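ATP-dependent RNA helicase HrpB (Escherichia coli, PDB 6EUD) hydrolyses ATP to ADP and phosphate as a bacterial DExH-box NTPase of the DEAD-box helicase family, with RNA helicase and single-stranded RNA binding functions. Local coordinates at residues A11-L16 and S37-L42; L17-C22 and E173-I178; L42-H47 and L122-E127; L137-L142 and L155-A160. All blocks are in the same frame, centred on the assembly; numbering follows the deposited sequence.

Contact 1 (A11-L16 and S37-L42); sequences AVLPEL and STWLPL
Three apolar contacts join A11-L16 to S37-L42, and Leu40 takes part in two of them. Its two methyls divide between Leu13 and Leu16, one helical turn apart on helix 13-20. CD1 of Leu40 meets CD1 of Leu13 at 3.7 Å, while CD2 of Leu40 lies 3.6 Å from CD2 of Leu16. That Leu16 methyl also has Leu40 CD1 at 4.1 Å, so it is touched by both branches. Leu40 has CG anti to its backbone N (chi1 -170°), which extends the fork across the gap of 7.9 Å between the CA atoms of Leu13 and Leu40.

The setting is that of a P-loop NTPase: Ser37 ends the predicted ATP-binding loop, and helix 40-45 follows shortly after. Helix 13-20 packs on the root of this helix, the one that comes after the Walker A motif.

The single aromatic contact is looser. CD2 of Leu13, the branch not used on Leu40, approaches CH2 of Trp39 at 4.2 Å, obliquely to the ring and with the two side chains nearly perpendicular.

No hydrogen bond spans the segments. Within the first of them, Leu16 N donates to Val12 O at 3.2 Å as part of the first turn of helix 13-20.

Contact 2 (L17-C22 and E173-I178); sequences LTALDC and EAPVVI
This is a small, buried apolar contact in which the last turn of helix 13-20, through Ala19, rests on strand 176-178, an outermost strand of the eight-stranded sheet, and on the residue just before it. The backbones come close: the CA atoms of Ala19 and Pro175 are 6.2 Å apart, and one methyl makes every close contact on the helix side. CB of Ala19 points at the strand and sits 3.6 Å from CB of Pro175, with CG of the same ring at 3.9 Å. It is thus the CB-CG side of the pyrrolidine that carries the methyl.

Val177, two residues on, supplies a more distant wall, its CG2 lying 4.3 Å from Ala19 CB. With CG1 anti to the backbone N (chi1 171°), the side chain turns CG2 to Ala19, while CG1 packs on Leu16 of the same helix. The surface buried on both sides totals 113 Å², and no hydrogen bond crosses.

Each backbone is bonded within its own element or sheet. At the helix end, Asp21 N donates to Leu17 O at 3.0 Å and Cys22 N to Ala19 O at 3.1 Å. On the strand side, Pro175 and Val177 both pair with Leu27 of strand 26-29, whose Val26 also touches Ala19. Helix 13-20 here covers the edge of the parallel part of a RecA-like, P-loop sheet, the fold of helicase ATP-binding domains.

Contact 3 (L42-H47 and L122-E127); sequences LQLLAH and LVILDE
The carbonyl oxygen of Leu42 is shared by two backbone N-H groups, Ala46 N at 2.9 Å and, weakly, Leu45 N at 3.1 Å, in the helical turn that presents Leu44 to Leu122 and Ile124. Across the contact itself there is no hydrogen bond. What joins helix 40-45 to strand 120-125 is one leucine methyl set over two neighbouring strand side chains: CD1 of Leu44 lies 4.0 Å from CD2 of Leu122 and 4.3 Å from CD1 of Ile124.

The nearest CA atoms, those of Leu44 and Leu122, are 8.9 Å apart, and 90 Å² is buried in total. Leu44 bridges this gap with CG anti to its carbonyl carbon (chi1 -55°) and an extended second torsion that carries CD1 outward to the sheet. Leu122 has the other arrangement, CG anti to its backbone N (chi1 162°), and the two leucines meet at a slant.

Leu122 and Ile124 share one face of the strand, being two residues apart, and Ile54 of the neighbouring strand 53-57 touches both. Leu156, from the strand on the other flank, touches Leu44 and Leu122, adding to the apolar layer.

Just past Leu125 the chain enters the DEFH box, where Glu127 OE2 makes a salt bridge with Lys36 NZ. A sheet strand that packs against the post-Walker A helix and leads into the acidic pair Asp126 and Glu127 is the Walker B arrangement of P-loop helicases.

Contact 4 (L137-L142 and L155-A160); sequences LALALL and LLIMSA
Helix 137-142 and strand 155-159 run nearly antiparallel, their axes at 158° and 11.1 Å apart at closest approach. Two pairs set the alignment: the CA atoms of Leu139 and Ile157 are 8.9 Å apart, and those of Leu142 and Leu155 8.1 Å. This is the return leg of a beta-alpha-beta unit in which helix 133-145 connects strand 120-125 with its sheet neighbour 154-159.

Three methyl contacts join them. CD1 of Leu139 reaches CD1 of Ile157 at 3.7 Å and CD2 of Leu155 at 4.0 Å, touching two residues on the same face of the strand. Although the CB of Leu139 does not aim at the strand, CG anti to the backbone N (chi1 -178°) swings the methyl inward, and the side chain crosses both partners at about a right angle. The other branch of Leu155, CD1, meets CD1 of Leu142 at 3.8 Å. The Leu155 fork is thus divided, CD1 going to Leu142 and CD2 to Leu139, residues nearly one helical turn apart. Leu142 has CG anti to its carbonyl carbon (chi1 -70°).

The strand's hydrogen-bonding groups serve the sheet: Leu155 and Ile157 pair with Val26, and Leu156 with Val123. With only buried methyls meeting, and no polar bond across, the cohesion of helix and strand here is hydrophobic, and the fit of branched side chains probably helps set their mutual placement.

In the fold
All four contacts belong to one P-loop sheet and its covering helices. Contacts 1 and 3, with centres 8 Å apart, share Leu42, and a probable hydrogen bond of 2.9 Å from Ser37 OG to Asp126 OD1 links the predicted ATP-binding loop to the DEFH box. Contact 2 shares helix 13-20 with contact 1, and just before that helix Val12 CG2 touches Val177 CG1 at 3.5 Å. Contact 2 meets contact 3 through Asp21 OD2 and His47 NE2, 2.8 Å apart. Contact 4 packs the opposite face: Leu155 and Ile157 meet helix 133-145, whereas Met158 CE lies 3.7 Å from Leu40 CD2 of contact 1. Backbone pairing, Leu156 N with Val123 O at 2.8 Å, joins contacts 3 and 4.

Contact 1 (A11-L16 and S37-L42)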
loop_
_atom_site.group_PDB
_atom_site.type_symbol
_atom_site.label_atom_id
_atom_site.label_comp_id
_atom_site.label_asym_id
_atom_site.label_seq_id
_atom_site.Cartn_x
_atom_site.Cartn_y
_atom_site.Cartn_z
ATOM N N ALA A 11 -9.663 -39.518 -8.228
ATOM C CA ALA A 11 -10.269 -40.167 -7.066
ATOM C C ALA A 11 -11.115 -39.211 -6.235
ATOM O O ALA A 11 -11.779 -39.626 -5.287
ATOM C CB ALA A 11 -9.185 -40.807 -6.188
ATOM N N VAL A 12 -11.097 -37.932 -6.595
ATOM C CA VAL A 12 -11.800 -36.923 -5.818
ATOM C C VAL A 12 -12.906 -36.284 -6.675
ATOM O O VAL A 12 -13.763 -35.557 -6.169
ATOM C CB VAL A 12 -10.801 -35.862 -5.276
ATOM C CG1 VAL A 12 -10.291 -34.955 -6.390
ATOM C CG2 VAL A 12 -11.415 -35.061 -4.150
ATOM N N LEU A 13 -12.897 -36.609 -7.968
ATOM C CA LEU A 13 -13.830 -36.050 -8.957
ATOM C C LEU A 13 -15.325 -36.212 -8.642
ATOM O O LEU A 13 -16.091 -35.262 -8.823
ATOM C CB LEU A 13 -13.546 -36.656 -10.339
ATOM C CG LEU A 13 -14.512 -36.265 -11.460
ATOM C CD1 LEU A 13 -14.514 -34.755 -11.684
ATOM C CD2 LEU A 13 -14.152 -37.003 -12.734
ATOM N N PRO A 14 -15.756 -37.408 -8.193
ATOM C CA PRO A 14 -17.187 -37.516 -7.893
ATOM C C PRO A 14 -17.641 -36.577 -6.773
ATOM O O PRO A 14 -18.707 -35.975 -6.887
ATOM C CB PRO A 14 -17.349 -38.984 -7.478
ATOM C CG PRO A 14 -16.201 -39.685 -8.134
ATOM C CD PRO A 14 -15.073 -38.707 -8.058
ATOM N N GLU A 15 -16.841 -36.447 -5.719
ATOM C CA GLU A 15 -17.142 -35.510 -4.635
ATOM C C GLU A 15 -17.266 -34.080 -5.158
ATOM O O GLU A 15 -18.084 -33.295 -4.670
ATOM C CB GLU A 15 -16.067 -35.580 -3.546
ATOM C CG GLU A 15 -16.201 -34.520 -2.455
ATOM C CD GLU A 15 -15.196 -34.700 -1.329
ATOM O OE1 GLU A 15 -14.033 -35.056 -1.615
ATOM O OE2 GLU A 15 -15.571 -34.487 -0.157
ATOM N N LEU A 16 -16.447 -33.761 -6.159
ATOM C CA LEU A 16 -16.403 -32.428 -6.751
ATOM C C LEU A 16 -17.647 -32.120 -7.583
ATOM O O LEU A 16 -18.195 -31.019 -7.510
ATOM C CB LEU A 16 -15.159 -32.275 -7.626
ATOM C CG LEU A 16 -14.756 -30.830 -7.912
ATOM C CD1 LEU A 16 -14.409 -30.116 -6.618
ATOM C CD2 LEU A 16 -13.602 -30.778 -8.892
ATOM N N SER A 37 -4.793 -29.275 -12.955
ATOM C CA SER A 37 -4.763 -28.319 -14.057
ATOM C C SER A 37 -4.779 -29.016 -15.423
ATOM O O SER A 37 -5.463 -28.582 -16.358
ATOM C CB SER A 37 -3.516 -27.435 -13.946
ATOM O OG SER A 37 -3.303 -27.015 -12.610
ATOM N N THR A 38 -4.017 -30.102 -15.522
ATOM C CA THR A 38 -3.776 -30.776 -16.790
ATOM C C THR A 38 -4.725 -31.945 -17.033
ATOM O O THR A 38 -4.516 -32.761 -17.934
ATOM C CB THR A 38 -2.327 -31.288 -16.863
ATOM O OG1 THR A 38 -2.021 -32.036 -15.678
ATOM C CG2 THR A 38 -1.361 -30.118 -16.983
ATOM N N TRP A 39 -5.774 -32.030 -16.228
ATOM C CA TRP A 39 -6.741 -33.093 -16.413
ATOM C C TRP A 39 -8.128 -32.608 -16.076
ATOM O O TRP A 39 -8.982 -32.525 -16.951
ATOM C CB TRP A 39 -6.387 -34.310 -15.557
ATOM C CG TRP A 39 -7.159 -35.535 -15.919
ATOM C CD1 TRP A 39 -6.952 -36.330 -17.003
ATOM C CD2 TRP A 39 -8.249 -36.119 -15.192
ATOM N NE1 TRP A 39 -7.847 -37.368 -17.005
ATOM C CE2 TRP A 39 -8.652 -37.268 -15.902
ATOM C CE3 TRP A 39 -8.923 -35.785 -14.011
ATOM C CZ2 TRP A 39 -9.704 -38.086 -15.472
ATOM C CZ3 TRP A 39 -9.972 -36.607 -13.584
ATOM C CH2 TRP A 39 -10.348 -37.738 -14.315
ATOM N N LEU A 40 -8.331 -32.258 -14.808
ATOM C CA LEU A 40 -9.662 -31.967 -14.264
ATOM C C LEU A 40 -10.602 -31.074 -15.115
ATOM O O LEU A 40 -11.812 -31.319 -15.139
ATOM C CB LEU A 40 -9.510 -31.353 -12.868
ATOM C CG LEU A 40 -10.796 -31.209 -12.051
ATOM C CD1 LEU A 40 -11.653 -32.473 -12.103
ATOM C CD2 LEU A 40 -10.464 -30.860 -10.620
ATOM N N PRO A 41 -10.071 -30.042 -15.806
ATOM C CA PRO A 41 -10.970 -29.227 -16.640
ATOM C C PRO A 41 -11.849 -29.984 -17.651
ATOM O O PRO A 41 -13.050 -29.726 -17.696
ATOM C CB PRO A 41 -9.996 -28.306 -17.375
ATOM C CG PRO A 41 -8.908 -28.107 -16.406
ATOM C CD PRO A 41 -8.739 -29.418 -15.697
ATOM N N LEU A 42 -11.266 -30.883 -18.438
ATOM C CA LEU A 42 -12.006 -31.632 -19.450
ATOM C C LEU A 42 -13.202 -32.389 -18.877
ATOM O O LEU A 42 -14.234 -32.526 -19.537
ATOM C CB LEU A 42 -11.077 -32.625 -20.143
ATOM C CG LEU A 42 -9.907 -32.064 -20.940
ATOM C CD1 LEU A 42 -9.020 -33.209 -21.419
ATOM C CD2 LEU A 42 -10.406 -31.220 -22.104
#

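Contact 2 (L17-C22 and E173-I178)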
loop_
_atom_site.group_PDB
_atom_site.type_symbol
_atom_site.label_atom_id
_atom_site.label_comp_id
_atom_site.label_asym_id
_atom_site.label_seq_id
_atom_site.Cartn_x
_atom_site.Cartn_y
_atom_site.Cartn_z
ATOM N N LEU A 17 -18.075 -33.092 -8.381
ATOM C CA LEU A 17 -19.252 -32.917 -9.212
ATOM C C LEU A 17 -20.483 -32.683 -8.343
ATOM O O LEU A 17 -21.300 -31.818 -8.648
ATOM C CB LEU A 17 -19.456 -34.126 -10.119
ATOM C CG LEU A 17 -18.309 -34.392 -11.090
ATOM C CD1 LEU A 17 -18.635 -35.573 -11.987
ATOM C CD2 LEU A 17 -18.028 -33.163 -11.904
ATOM N N THR A 18 -20.600 -33.442 -7.253
ATOM C CA THR A 18 -21.714 -33.291 -6.314
ATOM C C THR A 18 -21.754 -31.886 -5.703
ATOM O O THR A 18 -22.817 -31.269 -5.622
ATOM C CB THR A 18 -21.647 -34.329 -5.176
ATOM O OG1 THR A 18 -21.729 -35.653 -5.722
ATOM C CG2 THR A 18 -22.791 -34.118 -4.198
ATOM N N ALA A 19 -20.596 -31.384 -5.278
ATOM C CA ALA A 19 -20.502 -30.028 -4.733
ATOM C C ALA A 19 -20.677 -28.978 -5.827
ATOM O O ALA A 19 -21.259 -27.911 -5.599
ATOM C CB ALA A 19 -19.165 -29.824 -4.023
ATOM N N LEU A 20 -20.160 -29.288 -7.011
ATOM C CA LEU A 20 -20.240 -28.385 -8.149
ATOM C C LEU A 20 -21.696 -28.039 -8.472
ATOM O O LEU A 20 -22.041 -26.868 -8.657
ATOM C CB LEU A 20 -19.545 -29.014 -9.363
ATOM C CG LEU A 20 -18.677 -28.059 -10.182
ATOM C CD1 LEU A 20 -17.901 -27.125 -9.274
ATOM C CD2 LEU A 20 -17.731 -28.857 -11.050
ATOM N N ASP A 21 -22.541 -29.068 -8.501
ATOM C CA ASP A 21 -23.959 -28.924 -8.813
ATOM C C ASP A 21 -24.802 -28.683 -7.557
ATOM O O ASP A 21 -25.970 -29.066 -7.504
ATOM C CB ASP A 21 -24.468 -30.177 -9.539
ATOM C CG ASP A 21 -23.530 -30.647 -10.647
ATOM O OD1 ASP A 21 -22.897 -29.801 -11.309
ATOM O OD2 ASP A 21 -23.425 -31.875 -10.852
ATOM N N CYS A 22 -24.203 -28.061 -6.546
ATOM C CA CYS A 22 -24.873 -27.820 -5.266
ATOM C C CYS A 22 -24.675 -26.395 -4.768
ATOM O O CYS A 22 -25.584 -25.800 -4.181
ATOM C CB CYS A 22 -24.366 -28.801 -4.202
ATOM S SG CYS A 22 -24.945 -28.458 -2.518
ATOM N N GLU A 173 -20.308 -21.033 3.075
ATOM C CA GLU A 173 -21.264 -21.849 2.332
ATOM C C GLU A 173 -20.572 -22.701 1.279
ATOM O O GLU A 173 -21.224 -23.441 0.541
ATOM C CB GLU A 173 -22.308 -20.962 1.646
ATOM C CG GLU A 173 -21.734 -20.086 0.519
ATOM C CD GLU A 173 -20.890 -18.915 1.022
ATOM O OE1 GLU A 173 -20.944 -18.601 2.231
ATOM O OE2 GLU A 173 -20.157 -18.320 0.205
ATOM N N ALA A 174 -19.250 -22.581 1.202
ATOM C CA ALA A 174 -18.504 -23.169 0.103
ATOM C C ALA A 174 -17.915 -24.522 0.463
ATOM O O ALA A 174 -17.110 -24.626 1.387
ATOM C CB ALA A 174 -17.414 -22.230 -0.343
ATOM N N PRO A 175 -18.318 -25.567 -0.278
ATOM C CA PRO A 175 -17.817 -26.932 -0.095
ATOM C C PRO A 175 -16.321 -27.023 -0.327
ATOM O O PRO A 175 -15.841 -26.656 -1.401
ATOM C CB PRO A 175 -18.576 -27.734 -1.156
ATOM C CG PRO A 175 -19.800 -26.946 -1.419
ATOM C CD PRO A 175 -19.384 -25.509 -1.290
ATOM N N VAL A 176 -15.595 -27.501 0.676
ATOM C CA VAL A 176 -14.163 -27.725 0.539
ATOM C C VAL A 176 -13.915 -29.162 0.090
ATOM O O VAL A 176 -14.378 -30.113 0.718
ATOM C CB VAL A 176 -13.410 -27.443 1.853
ATOM C CG1 VAL A 176 -11.898 -27.580 1.643
ATOM C CG2 VAL A 176 -13.779 -26.056 2.383
ATOM N N VAL A 177 -13.191 -29.312 -1.009
ATOM C CA VAL A 177 -12.947 -30.622 -1.587
ATOM C C VAL A 177 -11.450 -30.891 -1.634
ATOM O O VAL A 177 -10.726 -30.238 -2.372
ATOM C CB VAL A 177 -13.556 -30.720 -2.996
ATOM C CG1 VAL A 177 -13.109 -31.991 -3.686
ATOM C CG2 VAL A 177 -15.080 -30.646 -2.921
ATOM N N ILE A 178 -10.988 -31.851 -0.840
ATOM C CA ILE A 178 -9.551 -32.051 -0.655
ATOM C C ILE A 178 -8.997 -33.301 -1.333
ATOM O O ILE A 178 -9.422 -34.423 -1.062
ATOM C CB ILE A 178 -9.182 -32.132 0.839
ATOM C CG1 ILE A 178 -9.588 -30.839 1.552
ATOM C CG2 ILE A 178 -7.686 -32.390 0.987
ATOM C CD1 ILE A 178 -9.221 -30.778 3.011
#

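Contact 3 (L42-H47 and L122-E127)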
loop_
_atom_site.group_PDB
_atom_site.type_symbol
_atom_site.label_atom_id
_atom_site.label_comp_id
_atom_site.label_asym_id
_atom_site.label_seq_id
_atom_site.Cartn_x
_atom_site.Cartn_y
_atom_site.Cartn_z
ATOM N N LEU A 42 -11.266 -30.883 -18.438
ATOM C CA LEU A 42 -12.006 -31.632 -19.450
ATOM C C LEU A 42 -13.202 -32.389 -18.877
ATOM O O LEU A 42 -14.234 -32.526 -19.537
ATOM C CB LEU A 42 -11.077 -32.625 -20.143
ATOM C CG LEU A 42 -9.907 -32.064 -20.940
ATOM C CD1 LEU A 42 -9.020 -33.209 -21.419
ATOM C CD2 LEU A 42 -10.406 -31.220 -22.104
ATOM N N GLN A 43 -13.061 -32.892 -17.652
ATOM C CA GLN A 43 -14.097 -33.740 -17.057
ATOM C C GLN A 43 -15.253 -32.920 -16.484
ATOM O O GLN A 43 -16.366 -33.422 -16.330
ATOM C CB GLN A 43 -13.506 -34.675 -15.979
ATOM C CG GLN A 43 -12.506 -35.755 -16.489
ATOM C CD GLN A 43 -11.317 -35.221 -17.298
ATOM O OE1 GLN A 43 -11.092 -34.019 -17.377
ATOM N NE2 GLN A 43 -10.585 -36.124 -17.939
ATOM N N LEU A 44 -14.993 -31.650 -16.199
ATOM C CA LEU A 44 -16.052 -30.715 -15.838
ATOM C C LEU A 44 -16.721 -30.187 -17.118
ATOM O O LEU A 44 -17.866 -29.729 -17.102
ATOM C CB LEU A 44 -15.487 -29.565 -14.996
ATOM C CG LEU A 44 -14.717 -29.970 -13.735
ATOM C CD1 LEU A 44 -14.355 -28.768 -12.891
ATOM C CD2 LEU A 44 -15.499 -30.960 -12.903
ATOM N N LEU A 45 -15.991 -30.268 -18.226
ATOM C CA LEU A 45 -16.505 -29.866 -19.527
ATOM C C LEU A 45 -17.474 -30.915 -20.060
ATOM O O LEU A 45 -18.531 -30.585 -20.596
ATOM C CB LEU A 45 -15.348 -29.660 -20.504
ATOM C CG LEU A 45 -15.705 -28.962 -21.807
ATOM C CD1 LEU A 45 -16.309 -27.610 -21.481
ATOM C CD2 LEU A 45 -14.479 -28.821 -22.696
ATOM N N ALA A 46 -17.096 -32.182 -19.888
ATOM C CA ALA A 46 -17.878 -33.323 -20.343
ATOM C C ALA A 46 -19.047 -33.606 -19.406
ATOM O O ALA A 46 -19.992 -34.303 -19.776
ATOM C CB ALA A 46 -16.988 -34.544 -20.464
ATOM N N HIS A 47 -18.975 -33.062 -18.193
ATOM C CA HIS A 47 -20.055 -33.189 -17.206
ATOM C C HIS A 47 -21.253 -32.313 -17.573
ATOM O O HIS A 47 -21.120 -31.088 -17.683
ATOM C CB HIS A 47 -19.557 -32.820 -15.803
ATOM C CG HIS A 47 -20.605 -32.932 -14.736
ATOM N ND1 HIS A 47 -21.216 -34.126 -14.412
ATOM C CD2 HIS A 47 -21.144 -32.001 -13.912
ATOM C CE1 HIS A 47 -22.087 -33.925 -13.439
ATOM N NE2 HIS A 47 -22.062 -32.644 -13.117
ATOM N N LEU A 122 -19.036 -21.887 -15.866
ATOM C CA LEU A 122 -18.089 -22.154 -14.794
ATOM C C LEU A 122 -16.767 -21.443 -15.020
ATOM O O LEU A 122 -16.190 -21.498 -16.104
ATOM C CB LEU A 122 -17.852 -23.655 -14.650
ATOM C CG LEU A 122 -16.581 -24.036 -13.886
ATOM C CD1 LEU A 122 -16.659 -23.643 -12.410
ATOM C CD2 LEU A 122 -16.292 -25.523 -14.053
ATOM N N VAL A 123 -16.294 -20.764 -13.987
ATOM C CA VAL A 123 -14.970 -20.164 -14.031
ATOM C C VAL A 123 -14.067 -20.843 -13.000
ATOM O O VAL A 123 -14.490 -21.099 -11.867
ATOM C CB VAL A 123 -15.028 -18.639 -13.786
ATOM C CG1 VAL A 123 -13.654 -18.031 -13.925
ATOM C CG2 VAL A 123 -15.990 -17.979 -14.776
ATOM N N ILE A 124 -12.838 -21.155 -13.412
ATOM C CA ILE A 124 -11.856 -21.785 -12.538
ATOM C C ILE A 124 -10.645 -20.883 -12.290
ATOM O O ILE A 124 -9.962 -20.476 -13.234
ATOM C CB ILE A 124 -11.364 -23.114 -13.122
ATOM C CG1 ILE A 124 -12.554 -23.986 -13.536
ATOM C CG2 ILE A 124 -10.457 -23.832 -12.124
ATOM C CD1 ILE A 124 -12.155 -25.269 -14.217
ATOM N N LEU A 125 -10.391 -20.577 -11.016
ATOM C CA LEU A 125 -9.245 -19.775 -10.609
ATOM C C LEU A 125 -8.130 -20.679 -10.095
ATOM O O LEU A 125 -8.182 -21.164 -8.962
ATOM C CB LEU A 125 -9.640 -18.765 -9.530
ATOM C CG LEU A 125 -10.800 -17.819 -9.839
ATOM C CD1 LEU A 125 -11.061 -16.914 -8.660
ATOM C CD2 LEU A 125 -10.492 -17.010 -11.072
ATOM N N ASP A 126 -7.116 -20.892 -10.926
ATOM C CA ASP A 126 -6.073 -21.848 -10.607
ATOM C C ASP A 126 -4.914 -21.194 -9.849
ATOM O O ASP A 126 -4.726 -19.987 -9.924
ATOM C CB ASP A 126 -5.582 -22.521 -11.894
ATOM C CG ASP A 126 -4.872 -23.827 -11.631
ATOM O OD1 ASP A 126 -4.025 -24.211 -12.457
ATOM O OD2 ASP A 126 -5.153 -24.467 -10.592
ATOM N N GLU A 127 -4.149 -22.012 -9.128
ATOM C CA GLU A 127 -3.026 -21.558 -8.308
ATOM C C GLU A 127 -3.436 -20.400 -7.403
ATOM O O GLU A 127 -2.709 -19.425 -7.263
ATOM C CB GLU A 127 -1.842 -21.159 -9.192
ATOM C CG GLU A 127 -1.526 -22.182 -10.281
ATOM C CD GLU A 127 -1.127 -23.552 -9.731
ATOM O OE1 GLU A 127 -0.475 -23.614 -8.668
ATOM O OE2 GLU A 127 -1.469 -24.575 -10.364
#

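Contact 4 (L137-L142 and L155-A160)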
loop_
_atom_site.group_PDB
_atom_site.type_symbol
_atom_site.label_atom_id
_atom_site.label_comp_id
_atom_site.label_asym_id
_atom_site.label_seq_id
_atom_site.Cartn_x
_atom_site.Cartn_y
_atom_site.Cartn_z
ATOM N N LEU A 137 -8.790 -9.866 -7.673
ATOM C CA LEU A 137 -9.696 -9.007 -8.408
ATOM C C LEU A 137 -10.698 -9.859 -9.190
ATOM O O LEU A 137 -11.893 -9.598 -9.130
ATOM C CB LEU A 137 -8.919 -8.070 -9.326
ATOM C CG LEU A 137 -9.808 -7.199 -10.212
ATOM C CD1 LEU A 137 -10.836 -6.464 -9.360
ATOM C CD2 LEU A 137 -8.978 -6.230 -11.044
ATOM N N ALA A 138 -10.232 -10.900 -9.882
ATOM C CA ALA A 138 -11.156 -11.835 -10.552
ATOM C C ALA A 138 -12.184 -12.432 -9.591
ATOM O O ALA A 138 -13.362 -12.505 -9.908
ATOM C CB ALA A 138 -10.395 -12.954 -11.227
ATOM N N LEU A 139 -11.735 -12.862 -8.417
ATOM C CA LEU A 139 -12.647 -13.414 -7.423
ATOM C C LEU A 139 -13.748 -12.429 -7.010
ATOM O O LEU A 139 -14.918 -12.799 -6.952
ATOM C CB LEU A 139 -11.881 -13.865 -6.181
ATOM C CG LEU A 139 -12.777 -14.492 -5.119
ATOM C CD1 LEU A 139 -13.526 -15.658 -5.729
ATOM C CD2 LEU A 139 -11.964 -14.954 -3.924
ATOM N N ALA A 140 -13.368 -11.185 -6.725
ATOM C CA ALA A 140 -14.313 -10.143 -6.314
ATOM C C ALA A 140 -15.366 -9.829 -7.389
ATOM O O ALA A 140 -16.562 -9.661 -7.072
ATOM C CB ALA A 140 -13.560 -8.875 -5.937
ATOM N N LEU A 141 -14.923 -9.739 -8.644
ATOM C CA LEU A 141 -15.827 -9.472 -9.759
ATOM C C LEU A 141 -16.789 -10.627 -9.941
ATOM O O LEU A 141 -17.996 -10.436 -10.057
ATOM C CB LEU A 141 -15.040 -9.230 -11.048
ATOM C CG LEU A 141 -14.186 -7.960 -10.990
ATOM C CD1 LEU A 141 -13.199 -7.902 -12.130
ATOM C CD2 LEU A 141 -15.089 -6.743 -11.022
ATOM N N LEU A 142 -16.254 -11.836 -9.937
ATOM C CA LEU A 142 -17.076 -13.025 -10.136
ATOM C C LEU A 142 -18.115 -13.251 -9.027
ATOM O O LEU A 142 -19.196 -13.776 -9.281
ATOM C CB LEU A 142 -16.173 -14.244 -10.269
ATOM C CG LEU A 142 -15.378 -14.255 -11.569
ATOM C CD1 LEU A 142 -14.275 -15.301 -11.534
ATOM C CD2 LEU A 142 -16.327 -14.475 -12.743
ATOM N N LEU A 155 -18.419 -21.671 -9.779
ATOM C CA LEU A 155 -17.079 -21.135 -9.553
ATOM C C LEU A 155 -16.159 -22.123 -8.831
ATOM O O LEU A 155 -16.418 -22.509 -7.681
ATOM C CB LEU A 155 -17.182 -19.825 -8.758
ATOM C CG LEU A 155 -15.932 -18.980 -8.572
ATOM C CD1 LEU A 155 -15.400 -18.601 -9.931
ATOM C CD2 LEU A 155 -16.258 -17.754 -7.751
ATOM N N LEU A 156 -15.080 -22.525 -9.503
ATOM C CA LEU A 156 -14.117 -23.441 -8.901
ATOM C C LEU A 156 -12.781 -22.783 -8.546
ATOM O O LEU A 156 -12.026 -22.340 -9.411
ATOM C CB LEU A 156 -13.858 -24.623 -9.831
ATOM C CG LEU A 156 -12.849 -25.646 -9.292
ATOM C CD1 LEU A 156 -13.276 -26.151 -7.915
ATOM C CD2 LEU A 156 -12.740 -26.800 -10.256
ATOM N N ILE A 157 -12.472 -22.750 -7.262
ATOM C CA ILE A 157 -11.206 -22.184 -6.833
ATOM C C ILE A 157 -10.247 -23.305 -6.461
ATOM O O ILE A 157 -10.522 -24.103 -5.560
ATOM C CB ILE A 157 -11.410 -21.216 -5.660
ATOM C CG1 ILE A 157 -12.404 -20.135 -6.079
ATOM C CG2 ILE A 157 -10.086 -20.599 -5.224
ATOM C CD1 ILE A 157 -12.774 -19.183 -4.989
ATOM N N MET A 158 -9.132 -23.371 -7.182
ATOM C CA MET A 158 -8.142 -24.421 -6.981
ATOM C C MET A 158 -6.908 -23.884 -6.288
ATOM O O MET A 158 -6.253 -22.954 -6.763
ATOM C CB MET A 158 -7.725 -25.051 -8.306
ATOM C CG MET A 158 -8.811 -25.812 -9.052
ATOM S SD MET A 158 -8.096 -26.533 -10.540
ATOM C CE MET A 158 -9.514 -27.340 -11.246
ATOM N N SER A 159 -6.585 -24.501 -5.166
ATOM C CA SER A 159 -5.409 -24.154 -4.406
ATOM C C SER A 159 -4.527 -25.400 -4.279
ATOM O O SER A 159 -5.032 -26.525 -4.204
ATOM C CB SER A 159 -5.825 -23.611 -3.045
ATOM O OG SER A 159 -4.719 -23.308 -2.223
ATOM N N ALA A 160 -3.212 -25.207 -4.274
ATOM C CA ALA A 160 -2.295 -26.334 -4.148
ATOM C C ALA A 160 -1.870 -26.576 -2.696
ATOM O O ALA A 160 -1.222 -27.581 -2.397
ATOM C CB ALA A 160 -1.061 -26.125 -5.041
#